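Local coordinates for protein ribulose-5-phosphate reductase 1 (Staphylococcus aureus, PDB 6XHK) that catalyses the NADPH-dependent reduction of D-ribulose 5-phosphate to D-ribitol 5-phosphate, a step in making the poly(ribitol phosphate) wall teichoic acid, at residues Ile243-Leu254 / Leu268-Ser279; Leu306-Ile317 / Trp332-Met341. One frame throughout, in Å; residues are numbered along the deposited sequence.

Contact 1. Residues Ile243-Leu254 / Leu268-Ser279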
loop_
_atom_site.group_PDB
_atom_site.type_symbol
_atom_site.label_atom_id
_atom_site.label_comp_id
_atom_site.label_asym_id
_atom_site.label_seq_id
_atom_site.Cartn_x
_atom_site.Cartn_y
_atom_site.Cartn_z
ATOM N N ILE A 243 -20.997 -3.727 -9.616
ATOM C CA ILE A 243 -22.232 -4.463 -9.364
ATOM C C ILE A 243 -22.978 -4.691 -10.680
ATOM O O ILE A 243 -23.396 -5.813 -10.992
ATOM C CB ILE A 243 -23.096 -3.719 -8.320
ATOM C CG1 ILE A 243 -22.589 -3.935 -6.887
ATOM C CG2 ILE A 243 -24.561 -4.146 -8.406
ATOM C CD1 ILE A 243 -23.255 -3.033 -5.873
ATOM N N ASP A 244 -23.099 -3.637 -11.499
ATOM C CA ASP A 244 -23.897 -3.730 -12.724
ATOM C C ASP A 244 -23.282 -4.667 -13.751
ATOM O O ASP A 244 -24.002 -5.425 -14.410
ATOM C CB ASP A 244 -24.118 -2.353 -13.347
ATOM C CG ASP A 244 -24.964 -1.453 -12.480
ATOM O OD1 ASP A 244 -25.107 -1.725 -11.273
ATOM O OD2 ASP A 244 -25.545 -0.493 -13.018
ATOM N N TYR A 245 -21.963 -4.631 -13.916
ATOM C CA TYR A 245 -21.342 -5.355 -15.020
ATOM C C TYR A 245 -20.878 -6.768 -14.659
ATOM O O TYR A 245 -20.551 -7.544 -15.561
ATOM C CB TYR A 245 -20.150 -4.551 -15.583
ATOM C CG TYR A 245 -20.528 -3.330 -16.423
ATOM C CD1 TYR A 245 -20.778 -2.099 -15.822
ATOM C CD2 TYR A 245 -20.677 -3.426 -17.818
ATOM C CE1 TYR A 245 -21.142 -0.991 -16.571
ATOM C CE2 TYR A 245 -21.043 -2.324 -18.583
ATOM C CZ TYR A 245 -21.277 -1.110 -17.947
ATOM O OH TYR A 245 -21.639 -0.006 -18.684
ATOM N N ILE A 246 -20.854 -7.143 -13.394
ATOM C CA ILE A 246 -20.188 -8.386 -13.013
ATOM C C ILE A 246 -21.100 -9.577 -13.297
ATOM O O ILE A 246 -22.329 -9.503 -13.131
ATOM C CB ILE A 246 -19.731 -8.331 -11.534
ATOM C CG1 ILE A 246 -18.869 -9.546 -11.194
ATOM C CG2 ILE A 246 -20.910 -8.211 -10.564
ATOM C CD1 ILE A 246 -18.401 -9.562 -9.800
ATOM N N SER A 247 -20.497 -10.685 -13.729
ATOM C CA SER A 247 -21.253 -11.914 -13.940
ATOM C C SER A 247 -22.019 -12.311 -12.677
ATOM O O SER A 247 -21.540 -12.083 -11.554
ATOM C CB SER A 247 -20.331 -13.058 -14.369
ATOM O OG SER A 247 -19.903 -12.883 -15.709
ATOM N N PRO A 248 -23.199 -12.911 -12.820
ATOM C CA PRO A 248 -23.980 -13.290 -11.640
ATOM C C PRO A 248 -23.277 -14.366 -10.838
ATOM O O PRO A 248 -22.596 -15.236 -11.389
ATOM C CB PRO A 248 -25.284 -13.796 -12.235
ATOM C CG PRO A 248 -25.366 -13.125 -13.538
ATOM C CD PRO A 248 -23.981 -13.056 -14.052
ATOM N N GLU A 249 -23.447 -14.274 -9.522
ATOM C CA GLU A 249 -22.767 -15.082 -8.521
ATOM C C GLU A 249 -21.296 -14.727 -8.387
ATOM O O GLU A 249 -20.540 -15.472 -7.759
ATOM C CB GLU A 249 -22.944 -16.582 -8.791
ATOM C CG GLU A 249 -24.276 -17.121 -8.279
ATOM C CD GLU A 249 -24.340 -18.639 -8.245
ATOM O OE1 GLU A 249 -24.413 -19.268 -9.331
ATOM O OE2 GLU A 249 -24.311 -19.200 -7.124
ATOM N N GLY A 250 -20.875 -13.575 -8.926
ATOM C CA GLY A 250 -19.491 -13.161 -8.787
ATOM C C GLY A 250 -19.166 -12.592 -7.412
ATOM O O GLY A 250 -20.048 -12.181 -6.652
ATOM N N SER A 251 -17.869 -12.567 -7.086
ATOM C CA SER A 251 -17.398 -11.974 -5.838
ATOM C C SER A 251 -16.668 -10.655 -6.087
ATOM O O SER A 251 -16.076 -10.434 -7.144
ATOM C CB SER A 251 -16.487 -12.940 -5.087
ATOM O OG SER A 251 -17.046 -14.238 -5.043
ATOM N N ILE A 252 -16.719 -9.775 -5.091
ATOM C CA ILE A 252 -16.103 -8.454 -5.171
ATOM C C ILE A 252 -15.295 -8.168 -3.908
ATOM O O ILE A 252 -15.815 -8.270 -2.791
ATOM C CB ILE A 252 -17.156 -7.361 -5.367
ATOM C CG1 ILE A 252 -17.818 -7.551 -6.716
ATOM C CG2 ILE A 252 -16.499 -6.008 -5.271
ATOM C CD1 ILE A 252 -18.916 -6.552 -6.976
ATOM N N ALA A 253 -14.034 -7.783 -4.096
ATOM C CA ALA A 253 -13.128 -7.405 -3.014
ATOM C C ALA A 253 -13.103 -5.889 -2.870
ATOM O O ALA A 253 -12.808 -5.168 -3.832
ATOM C CB ALA A 253 -11.718 -7.934 -3.267
ATOM N N LEU A 254 -13.416 -5.415 -1.666
ATOM C CA LEU A 254 -13.487 -3.992 -1.361
ATOM C C LEU A 254 -12.144 -3.583 -0.769
ATOM O O LEU A 254 -11.697 -4.178 0.217
ATOM C CB LEU A 254 -14.622 -3.709 -0.375
ATOM C CG LEU A 254 -16.065 -3.666 -0.897
ATOM C CD1 LEU A 254 -16.269 -2.531 -1.918
ATOM C CD2 LEU A 254 -16.475 -5.011 -1.488
ATOM N N LEU A 268 -29.608 -5.326 -6.725
ATOM C CA LEU A 268 -28.819 -6.093 -7.692
ATOM C C LEU A 268 -27.861 -7.082 -7.044
ATOM O O LEU A 268 -27.529 -8.099 -7.662
ATOM C CB LEU A 268 -28.013 -5.153 -8.582
ATOM C CG LEU A 268 -28.548 -4.901 -9.983
ATOM C CD1 LEU A 268 -29.848 -4.151 -9.887
ATOM C CD2 LEU A 268 -27.547 -4.094 -10.740
ATOM N N VAL A 269 -27.358 -6.780 -5.844
ATOM C CA VAL A 269 -26.557 -7.757 -5.109
ATOM C C VAL A 269 -27.387 -8.992 -4.818
ATOM O O VAL A 269 -26.886 -10.124 -4.883
ATOM C CB VAL A 269 -25.991 -7.139 -3.811
ATOM C CG1 VAL A 269 -24.926 -8.044 -3.199
ATOM C CG2 VAL A 269 -25.407 -5.762 -4.070
ATOM N N LEU A 270 -28.674 -8.784 -4.514
ATOM C CA LEU A 270 -29.631 -9.876 -4.329
ATOM C C LEU A 270 -29.942 -10.596 -5.639
ATOM O O LEU A 270 -29.742 -11.815 -5.763
ATOM C CB LEU A 270 -30.917 -9.307 -3.744
ATOM C CG LEU A 270 -30.746 -8.892 -2.302
ATOM C CD1 LEU A 270 -32.046 -8.351 -1.826
ATOM C CD2 LEU A 270 -30.344 -10.093 -1.524
ATOM N N GLU A 271 -30.487 -9.851 -6.613
ATOM C CA GLU A 271 -30.912 -10.446 -7.873
ATOM C C GLU A 271 -29.775 -11.208 -8.527
ATOM O O GLU A 271 -30.017 -12.192 -9.230
ATOM C CB GLU A 271 -31.463 -9.363 -8.815
ATOM N N LYS A 272 -28.526 -10.798 -8.281
ATOM C CA LYS A 272 -27.371 -11.404 -8.931
ATOM C C LYS A 272 -26.567 -12.333 -8.035
ATOM O O LYS A 272 -25.667 -13.007 -8.538
ATOM C CB LYS A 272 -26.429 -10.332 -9.454
ATOM C CG LYS A 272 -26.860 -9.563 -10.654
ATOM C CD LYS A 272 -25.595 -9.112 -11.351
ATOM C CE LYS A 272 -25.840 -8.213 -12.519
ATOM N NZ LYS A 272 -24.539 -7.770 -13.029
ATOM N N GLY A 273 -26.843 -12.377 -6.736
ATOM C CA GLY A 273 -26.165 -13.327 -5.878
ATOM C C GLY A 273 -24.727 -12.978 -5.599
ATOM O O GLY A 273 -23.898 -13.875 -5.399
ATOM N N LEU A 274 -24.410 -11.687 -5.569
ATOM C CA LEU A 274 -23.037 -11.224 -5.465
ATOM C C LEU A 274 -22.529 -11.365 -4.033
ATOM O O LEU A 274 -23.274 -11.195 -3.059
ATOM C CB LEU A 274 -22.951 -9.768 -5.901
ATOM C CG LEU A 274 -23.463 -9.514 -7.311
ATOM C CD1 LEU A 274 -23.268 -8.058 -7.647
ATOM C CD2 LEU A 274 -22.786 -10.423 -8.347
ATOM N N THR A 275 -21.237 -11.679 -3.912
ATOM C CA THR A 275 -20.550 -11.705 -2.619
ATOM C C THR A 275 -19.543 -10.556 -2.556
ATOM O O THR A 275 -18.685 -10.424 -3.437
ATOM C CB THR A 275 -19.848 -13.049 -2.390
ATOM O OG1 THR A 275 -20.792 -14.112 -2.531
ATOM C CG2 THR A 275 -19.321 -13.119 -1.004
ATOM N N LEU A 276 -19.647 -9.732 -1.520
ATOM C CA LEU A 276 -18.771 -8.577 -1.318
ATOM C C LEU A 276 -17.922 -8.797 -0.078
ATOM O O LEU A 276 -18.469 -8.989 1.010
ATOM C CB LEU A 276 -19.576 -7.287 -1.171
ATOM C CG LEU A 276 -20.207 -6.692 -2.427
ATOM C CD1 LEU A 276 -21.196 -7.618 -3.040
ATOM C CD2 LEU A 276 -20.904 -5.400 -2.058
ATOM N N ILE A 277 -16.596 -8.749 -0.235
ATOM C CA ILE A 277 -15.652 -9.068 0.835
ATOM C C ILE A 277 -14.796 -7.825 1.114
ATOM O O ILE A 277 -14.208 -7.256 0.173
ATOM C CB ILE A 277 -14.759 -10.256 0.446
ATOM C CG1 ILE A 277 -15.616 -11.418 -0.040
ATOM C CG2 ILE A 277 -14.017 -10.752 1.676
ATOM C CD1 ILE A 277 -14.825 -12.647 -0.400
ATOM N N GLY A 278 -14.725 -7.417 2.364
ATOM C CA GLY A 278 -13.902 -6.277 2.771
ATOM C C GLY A 278 -12.538 -6.740 3.263
ATOM O O GLY A 278 -12.444 -7.697 4.035
ATOM N N SER A 279 -11.488 -6.060 2.783
ATOM C CA SER A 279 -10.102 -6.371 3.132
ATOM C C SER A 279 -9.363 -5.088 3.500
ATOM O O SER A 279 -9.393 -4.113 2.738
ATOM C CB SER A 279 -9.391 -7.079 1.971
ATOM O OG SER A 279 -8.024 -7.311 2.271
#

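Contact 2. Residues Leu306-Ile317 / Trp332-Met341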
loop_
_atom_site.group_PDB
_atom_site.type_symbol
_atom_site.label_atom_id
_atom_site.label_comp_id
_atom_site.label_asym_id
_atom_site.label_seq_id
_atom_site.Cartn_x
_atom_site.Cartn_y
_atom_site.Cartn_z
ATOM N N LEU A 306 8.060 0.969 -11.769
ATOM C CA LEU A 306 7.296 1.972 -12.510
ATOM C C LEU A 306 6.384 2.812 -11.631
ATOM O O LEU A 306 5.888 3.838 -12.114
ATOM C CB LEU A 306 6.468 1.324 -13.619
ATOM C CG LEU A 306 7.198 1.122 -14.938
ATOM C CD1 LEU A 306 7.711 2.475 -15.412
ATOM C CD2 LEU A 306 8.354 0.136 -14.795
ATOM N N LEU A 307 6.158 2.411 -10.374
ATOM C CA LEU A 307 5.385 3.212 -9.434
ATOM C C LEU A 307 6.211 4.250 -8.705
ATOM O O LEU A 307 5.640 5.238 -8.223
ATOM C CB LEU A 307 4.727 2.345 -8.366
ATOM C CG LEU A 307 3.244 2.057 -8.508
ATOM C CD1 LEU A 307 2.873 1.026 -7.466
ATOM C CD2 LEU A 307 2.387 3.310 -8.396
ATOM N N LYS A 308 7.524 4.025 -8.565
ATOM C CA LYS A 308 8.403 4.982 -7.900
ATOM C C LYS A 308 8.289 6.317 -8.615
ATOM O O LYS A 308 8.732 6.455 -9.759
ATOM C CB LYS A 308 9.860 4.497 -7.887
ATOM C CG LYS A 308 10.872 5.443 -7.198
ATOM C CD LYS A 308 12.273 4.824 -7.260
ATOM C CE LYS A 308 13.372 5.697 -6.686
ATOM N NZ LYS A 308 14.688 5.084 -7.005
ATOM N N GLY A 309 7.652 7.284 -7.963
ATOM C CA GLY A 309 7.539 8.616 -8.509
ATOM C C GLY A 309 8.808 9.402 -8.274
ATOM O O GLY A 309 9.822 9.154 -8.932
ATOM N N GLN A 310 8.779 10.336 -7.328
ATOM C CA GLN A 310 9.938 11.153 -7.011
ATOM C C GLN A 310 10.578 10.699 -5.696
ATOM O O GLN A 310 9.896 10.203 -4.798
ATOM C CB GLN A 310 9.524 12.626 -6.958
ATOM C CG GLN A 310 10.620 13.591 -7.405
ATOM C CD GLN A 310 10.106 15.000 -7.664
ATOM O OE1 GLN A 310 8.896 15.256 -7.639
ATOM N NE2 GLN A 310 11.031 15.930 -7.865
ATOM N N GLU A 311 11.907 10.834 -5.609
ATOM C CA GLU A 311 12.699 10.460 -4.440
ATOM C C GLU A 311 13.276 11.719 -3.794
ATOM O O GLU A 311 13.624 12.684 -4.480
ATOM C CB GLU A 311 13.856 9.513 -4.809
ATOM C CG GLU A 311 14.262 8.526 -3.723
ATOM C CD GLU A 311 15.608 7.845 -3.976
ATOM O OE1 GLU A 311 16.594 8.545 -4.292
ATOM O OE2 GLU A 311 15.688 6.607 -3.875
ATOM N N PHE A 312 13.372 11.712 -2.464
ATOM C CA PHE A 312 13.842 12.880 -1.725
ATOM C C PHE A 312 14.815 12.451 -0.638
ATOM O O PHE A 312 14.538 11.506 0.104
ATOM C CB PHE A 312 12.667 13.654 -1.112
ATOM C CG PHE A 312 11.894 14.454 -2.110
ATOM C CD1 PHE A 312 12.326 15.710 -2.490
ATOM C CD2 PHE A 312 10.760 13.933 -2.714
ATOM C CE1 PHE A 312 11.617 16.448 -3.428
ATOM C CE2 PHE A 312 10.061 14.664 -3.651
ATOM C CZ PHE A 312 10.491 15.924 -4.005
ATOM N N GLU A 313 15.960 13.128 -0.554
ATOM C CA GLU A 313 16.911 12.867 0.519
ATOM C C GLU A 313 16.588 13.811 1.674
ATOM O O GLU A 313 16.618 15.036 1.506
ATOM C CB GLU A 313 18.365 13.032 0.053
ATOM C CG GLU A 313 18.875 11.938 -0.920
ATOM C CD GLU A 313 20.383 12.006 -1.191
ATOM O OE1 GLU A 313 21.076 12.839 -0.561
ATOM O OE2 GLU A 313 20.873 11.223 -2.042
ATOM N N ILE A 314 16.269 13.243 2.837
ATOM C CA ILE A 314 15.732 13.996 3.966
ATOM C C ILE A 314 16.842 14.182 4.991
ATOM O O ILE A 314 17.165 13.263 5.755
ATOM C CB ILE A 314 14.517 13.298 4.591
ATOM C CG1 ILE A 314 13.506 12.876 3.511
ATOM C CG2 ILE A 314 13.853 14.211 5.594
ATOM C CD1 ILE A 314 13.073 13.990 2.577
ATOM N N ALA A 315 17.413 15.384 5.023
ATOM C CA ALA A 315 18.478 15.705 5.950
ATOM C C ALA A 315 18.148 16.847 6.896
ATOM O O ALA A 315 18.832 16.990 7.913
ATOM C CB ALA A 315 19.756 16.040 5.177
ATOM N N THR A 316 17.120 17.647 6.605
ATOM C CA THR A 316 16.614 18.705 7.478
ATOM C C THR A 316 15.084 18.630 7.545
ATOM O O THR A 316 14.454 17.832 6.846
ATOM C CB THR A 316 17.067 20.097 6.990
ATOM O OG1 THR A 316 16.238 20.542 5.904
ATOM C CG2 THR A 316 18.513 20.066 6.521
ATOM N N ILE A 317 14.480 19.475 8.394
ATOM C CA ILE A 317 13.019 19.566 8.461
ATOM C C ILE A 317 12.438 20.048 7.136
ATOM O O ILE A 317 11.404 19.543 6.674
ATOM C CB ILE A 317 12.589 20.480 9.623
ATOM C CG1 ILE A 317 12.784 19.773 10.951
ATOM C CG2 ILE A 317 11.121 20.891 9.471
ATOM C CD1 ILE A 317 11.909 18.550 11.068
ATOM N N TRP A 332 1.047 10.655 -10.693
ATOM C CA TRP A 332 1.192 9.208 -10.696
ATOM C C TRP A 332 2.299 8.806 -9.732
ATOM O O TRP A 332 3.310 9.509 -9.601
ATOM C CB TRP A 332 1.543 8.705 -12.104
ATOM C CG TRP A 332 2.088 7.301 -12.154
ATOM C CD1 TRP A 332 3.393 6.935 -12.242
ATOM C CD2 TRP A 332 1.326 6.080 -12.181
ATOM N NE1 TRP A 332 3.502 5.563 -12.280
ATOM C CE2 TRP A 332 2.248 5.015 -12.251
ATOM C CE3 TRP A 332 -0.044 5.786 -12.140
ATOM C CZ2 TRP A 332 1.846 3.678 -12.284
ATOM C CZ3 TRP A 332 -0.438 4.461 -12.179
ATOM C CH2 TRP A 332 0.503 3.422 -12.249
ATOM N N GLY A 333 2.112 7.668 -9.069
ATOM C CA GLY A 333 3.187 7.020 -8.352
ATOM C C GLY A 333 3.289 7.415 -6.889
ATOM O O GLY A 333 2.585 8.296 -6.381
ATOM N N LYS A 334 4.205 6.723 -6.211
ATOM C CA LYS A 334 4.559 6.920 -4.810
ATOM C C LYS A 334 5.787 7.819 -4.676
ATOM O O LYS A 334 6.700 7.772 -5.502
ATOM C CB LYS A 334 4.842 5.558 -4.163
ATOM C CG LYS A 334 3.668 4.560 -4.132
ATOM C CD LYS A 334 2.588 4.994 -3.166
ATOM C CE LYS A 334 3.022 4.659 -1.752
ATOM N NZ LYS A 334 2.058 5.080 -0.701
ATOM N N THR A 335 5.806 8.637 -3.620
ATOM C CA THR A 335 6.955 9.484 -3.270
ATOM C C THR A 335 7.845 8.813 -2.222
ATOM O O THR A 335 7.411 8.586 -1.087
ATOM C CB THR A 335 6.487 10.849 -2.751
ATOM O OG1 THR A 335 5.553 11.438 -3.671
ATOM C CG2 THR A 335 7.651 11.783 -2.399
ATOM N N VAL A 336 9.100 8.529 -2.589
ATOM C CA VAL A 336 10.040 7.831 -1.714
ATOM C C VAL A 336 10.912 8.840 -0.978
ATOM O O VAL A 336 11.220 9.926 -1.487
ATOM C CB VAL A 336 10.893 6.819 -2.507
ATOM C CG1 VAL A 336 11.644 5.916 -1.571
ATOM C CG2 VAL A 336 10.000 5.974 -3.391
ATOM N N LEU A 337 11.293 8.480 0.248
ATOM C CA LEU A 337 12.120 9.305 1.126
ATOM C C LEU A 337 13.368 8.522 1.501
ATOM O O LEU A 337 13.267 7.448 2.101
ATOM C CB LEU A 337 11.346 9.718 2.382
ATOM C CG LEU A 337 10.023 10.470 2.214
ATOM C CD1 LEU A 337 9.518 10.938 3.551
ATOM C CD2 LEU A 337 10.245 11.673 1.345
ATOM N N LYS A 338 14.538 9.061 1.132
ATOM C CA LYS A 338 15.839 8.528 1.536
ATOM C C LYS A 338 16.196 9.154 2.890
ATOM O O LYS A 338 16.445 10.361 2.987
ATOM C CB LYS A 338 16.910 8.800 0.472
ATOM C CG LYS A 338 18.226 8.017 0.653
ATOM C CD LYS A 338 19.214 8.305 -0.458
ATOM C CE LYS A 338 20.499 7.476 -0.332
ATOM N NZ LYS A 338 21.538 7.807 -1.377
ATOM N N TRP A 339 16.190 8.333 3.935
ATOM C CA TRP A 339 16.354 8.801 5.306
ATOM C C TRP A 339 17.849 8.934 5.630
ATOM O O TRP A 339 18.560 7.929 5.786
ATOM C CB TRP A 339 15.651 7.847 6.279
ATOM C CG TRP A 339 15.439 8.451 7.651
ATOM C CD1 TRP A 339 16.062 8.087 8.821
ATOM C CD2 TRP A 339 14.500 9.472 8.004
ATOM N NE1 TRP A 339 15.610 8.860 9.859
ATOM C CE2 TRP A 339 14.639 9.708 9.388
ATOM C CE3 TRP A 339 13.568 10.226 7.283
ATOM C CZ2 TRP A 339 13.877 10.661 10.063
ATOM C CZ3 TRP A 339 12.821 11.171 7.954
ATOM C CH2 TRP A 339 12.980 11.382 9.328
ATOM N N ILE A 340 18.320 10.179 5.749
ATOM C CA ILE A 340 19.707 10.446 6.117
ATOM C C ILE A 340 19.757 11.510 7.209
ATOM O O ILE A 340 20.657 12.357 7.226
ATOM C CB ILE A 340 20.554 10.859 4.894
ATOM C CG1 ILE A 340 20.038 12.141 4.249
ATOM C CG2 ILE A 340 20.532 9.776 3.851
ATOM C CD1 ILE A 340 20.790 12.539 3.006
ATOM N N MET A 341 18.798 11.471 8.129
ATOM C CA MET A 341 18.840 12.322 9.315
ATOM C C MET A 341 19.932 11.821 10.286
ATOM O O MET A 341 20.113 12.339 11.396
ATOM C CB MET A 341 17.479 12.339 10.010
ATOM C CG MET A 341 16.345 13.118 9.282
ATOM S SD MET A 341 16.277 14.923 9.514
ATOM C CE MET A 341 14.629 15.323 8.947
#

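Contact 1. Residues Ile243-Leu254 / Leu268-Ser279
The ammonium group of K272 reaches the C-terminal end of helix 232-245, where the main-chain carbonyls of I243, D244 and, just past the helix, I246 receive it. Beyond CG the lysine chain is extended, so CD and CE run alongside I246 O and I243 O before NZ arrives. K272 NZ lies 2.8 Å from I246 O, in the plane of that carbonyl. I243 O is also met in plane, 3.0 Å from K272 NZ. D244 O, at 2.8 Å from K272 NZ, is approached from above its plane, 68° out of it. A positive charge here probably also suits the negative end of the helix dipole.

Backbone bonds carry the rest of the polar contact. E249 N donates to K272 O at 2.7 Å, just where G273, with positive phi, closes helix 266-272 in a Schellman motif. From T275 N to G250 O onward the strands pair in parallel, I252 and L254 alternating with T275, I277 and S279 as far as S279 N to L254 O.

Apolar contacts join the two helices and run on into the strands. I243 CG2 meets L268 CB at 3.6 Å, while its CD1 touches V269 CG2. L274 and I246 run antiparallel alongside one another, both methyls of L274 against I246 CG2, with L274 CD2 at 3.7 Å. Farther along, L254 CD2 rests on L276 CB at 3.9 Å, on the sheet face that also carries I252.

Strand 275-278 is one of the two edge strands of the six-stranded parallel Rossmann sheet, and strand 251-254 is sandwiched between it and strand 225-228. M242 and I239 of helix 232-245 cover I252 and L254, R155 of helix 143-155 touches I277, and S279 O takes a hydrogen bond from N7N of NADPH.

Contact 2. Residues Leu306-Ile317 / Trp332-Met341
I314 packs against L337, W339 and M341, beginning with its CB, 3.9 Å from K338 O. From there the two branches part: I314 CG1, beside the backbone N (chi1 -48°), lies against L337 CB and carries CD1 to L337 CD2 at 3.9 Å. I314 CG2, anti to the backbone N, meets M341 CE at 3.6 Å and, obliquely, W339 CZ3. M341, bent at chi2, lays its CG over one face of the W339 ring, offset toward its rim, so I314, W339 and M341 touch one another in turn. F312 shares this face of the sheet; its CB touches L337 CD2, and T335 CG2 stands at the edge of its ring.

E311, V336, E313 and K338 occupy the other face. The chains of E313 and K338 run parallel, in contact as far as a salt bridge of 3.5 Å from E313 OE2 to K338 NZ.

At the N-terminal end W332 NE1 donates to L306 O at 2.9 Å, nearly straight (169°) and in the ring plane, while L307 CD2 lies over one face of the indole, toward its rim. The ring also stacks on H204. K334, bent twice, leads away from this strand pair to E65, a predicted zinc ligand, with which NZ forms a salt bridge; NZ also bonds to I37 O and to the modified cysteine at position 38.

Between K308 and E311 the register slips by one residue, a beta bulge. G309 N still bonds K334 O before regular pairing resumes with V336 N to Q310 O. Strands 308-314 and 334-339 with helix 318-328 form a beta-alpha-beta crossover, and strand 334-339 pairs antiparallel with 28-36, adding this C-terminal unit to the GroES-like catalytic domain of a zinc-type alcohol dehydrogenase.

Overall arrangement
The chain begins with the GroES-like catalytic part, which includes strand 28-36. It then crosses into the Rossmann domain, where contact 1 closes a short loop between residues 254 and 268 and sets the last strand at the edge of the nucleotide-binding sheet. After helices 284-296 and 299-305 the chain is back at the first part, and contact 2 closes a second loop, filled mainly by helix 318-328. The two loops follow in series and neither nest nor cross. Their centres lie about 38 Å apart, on opposite sides of the chain's centre, with NADPH bound between the two domains.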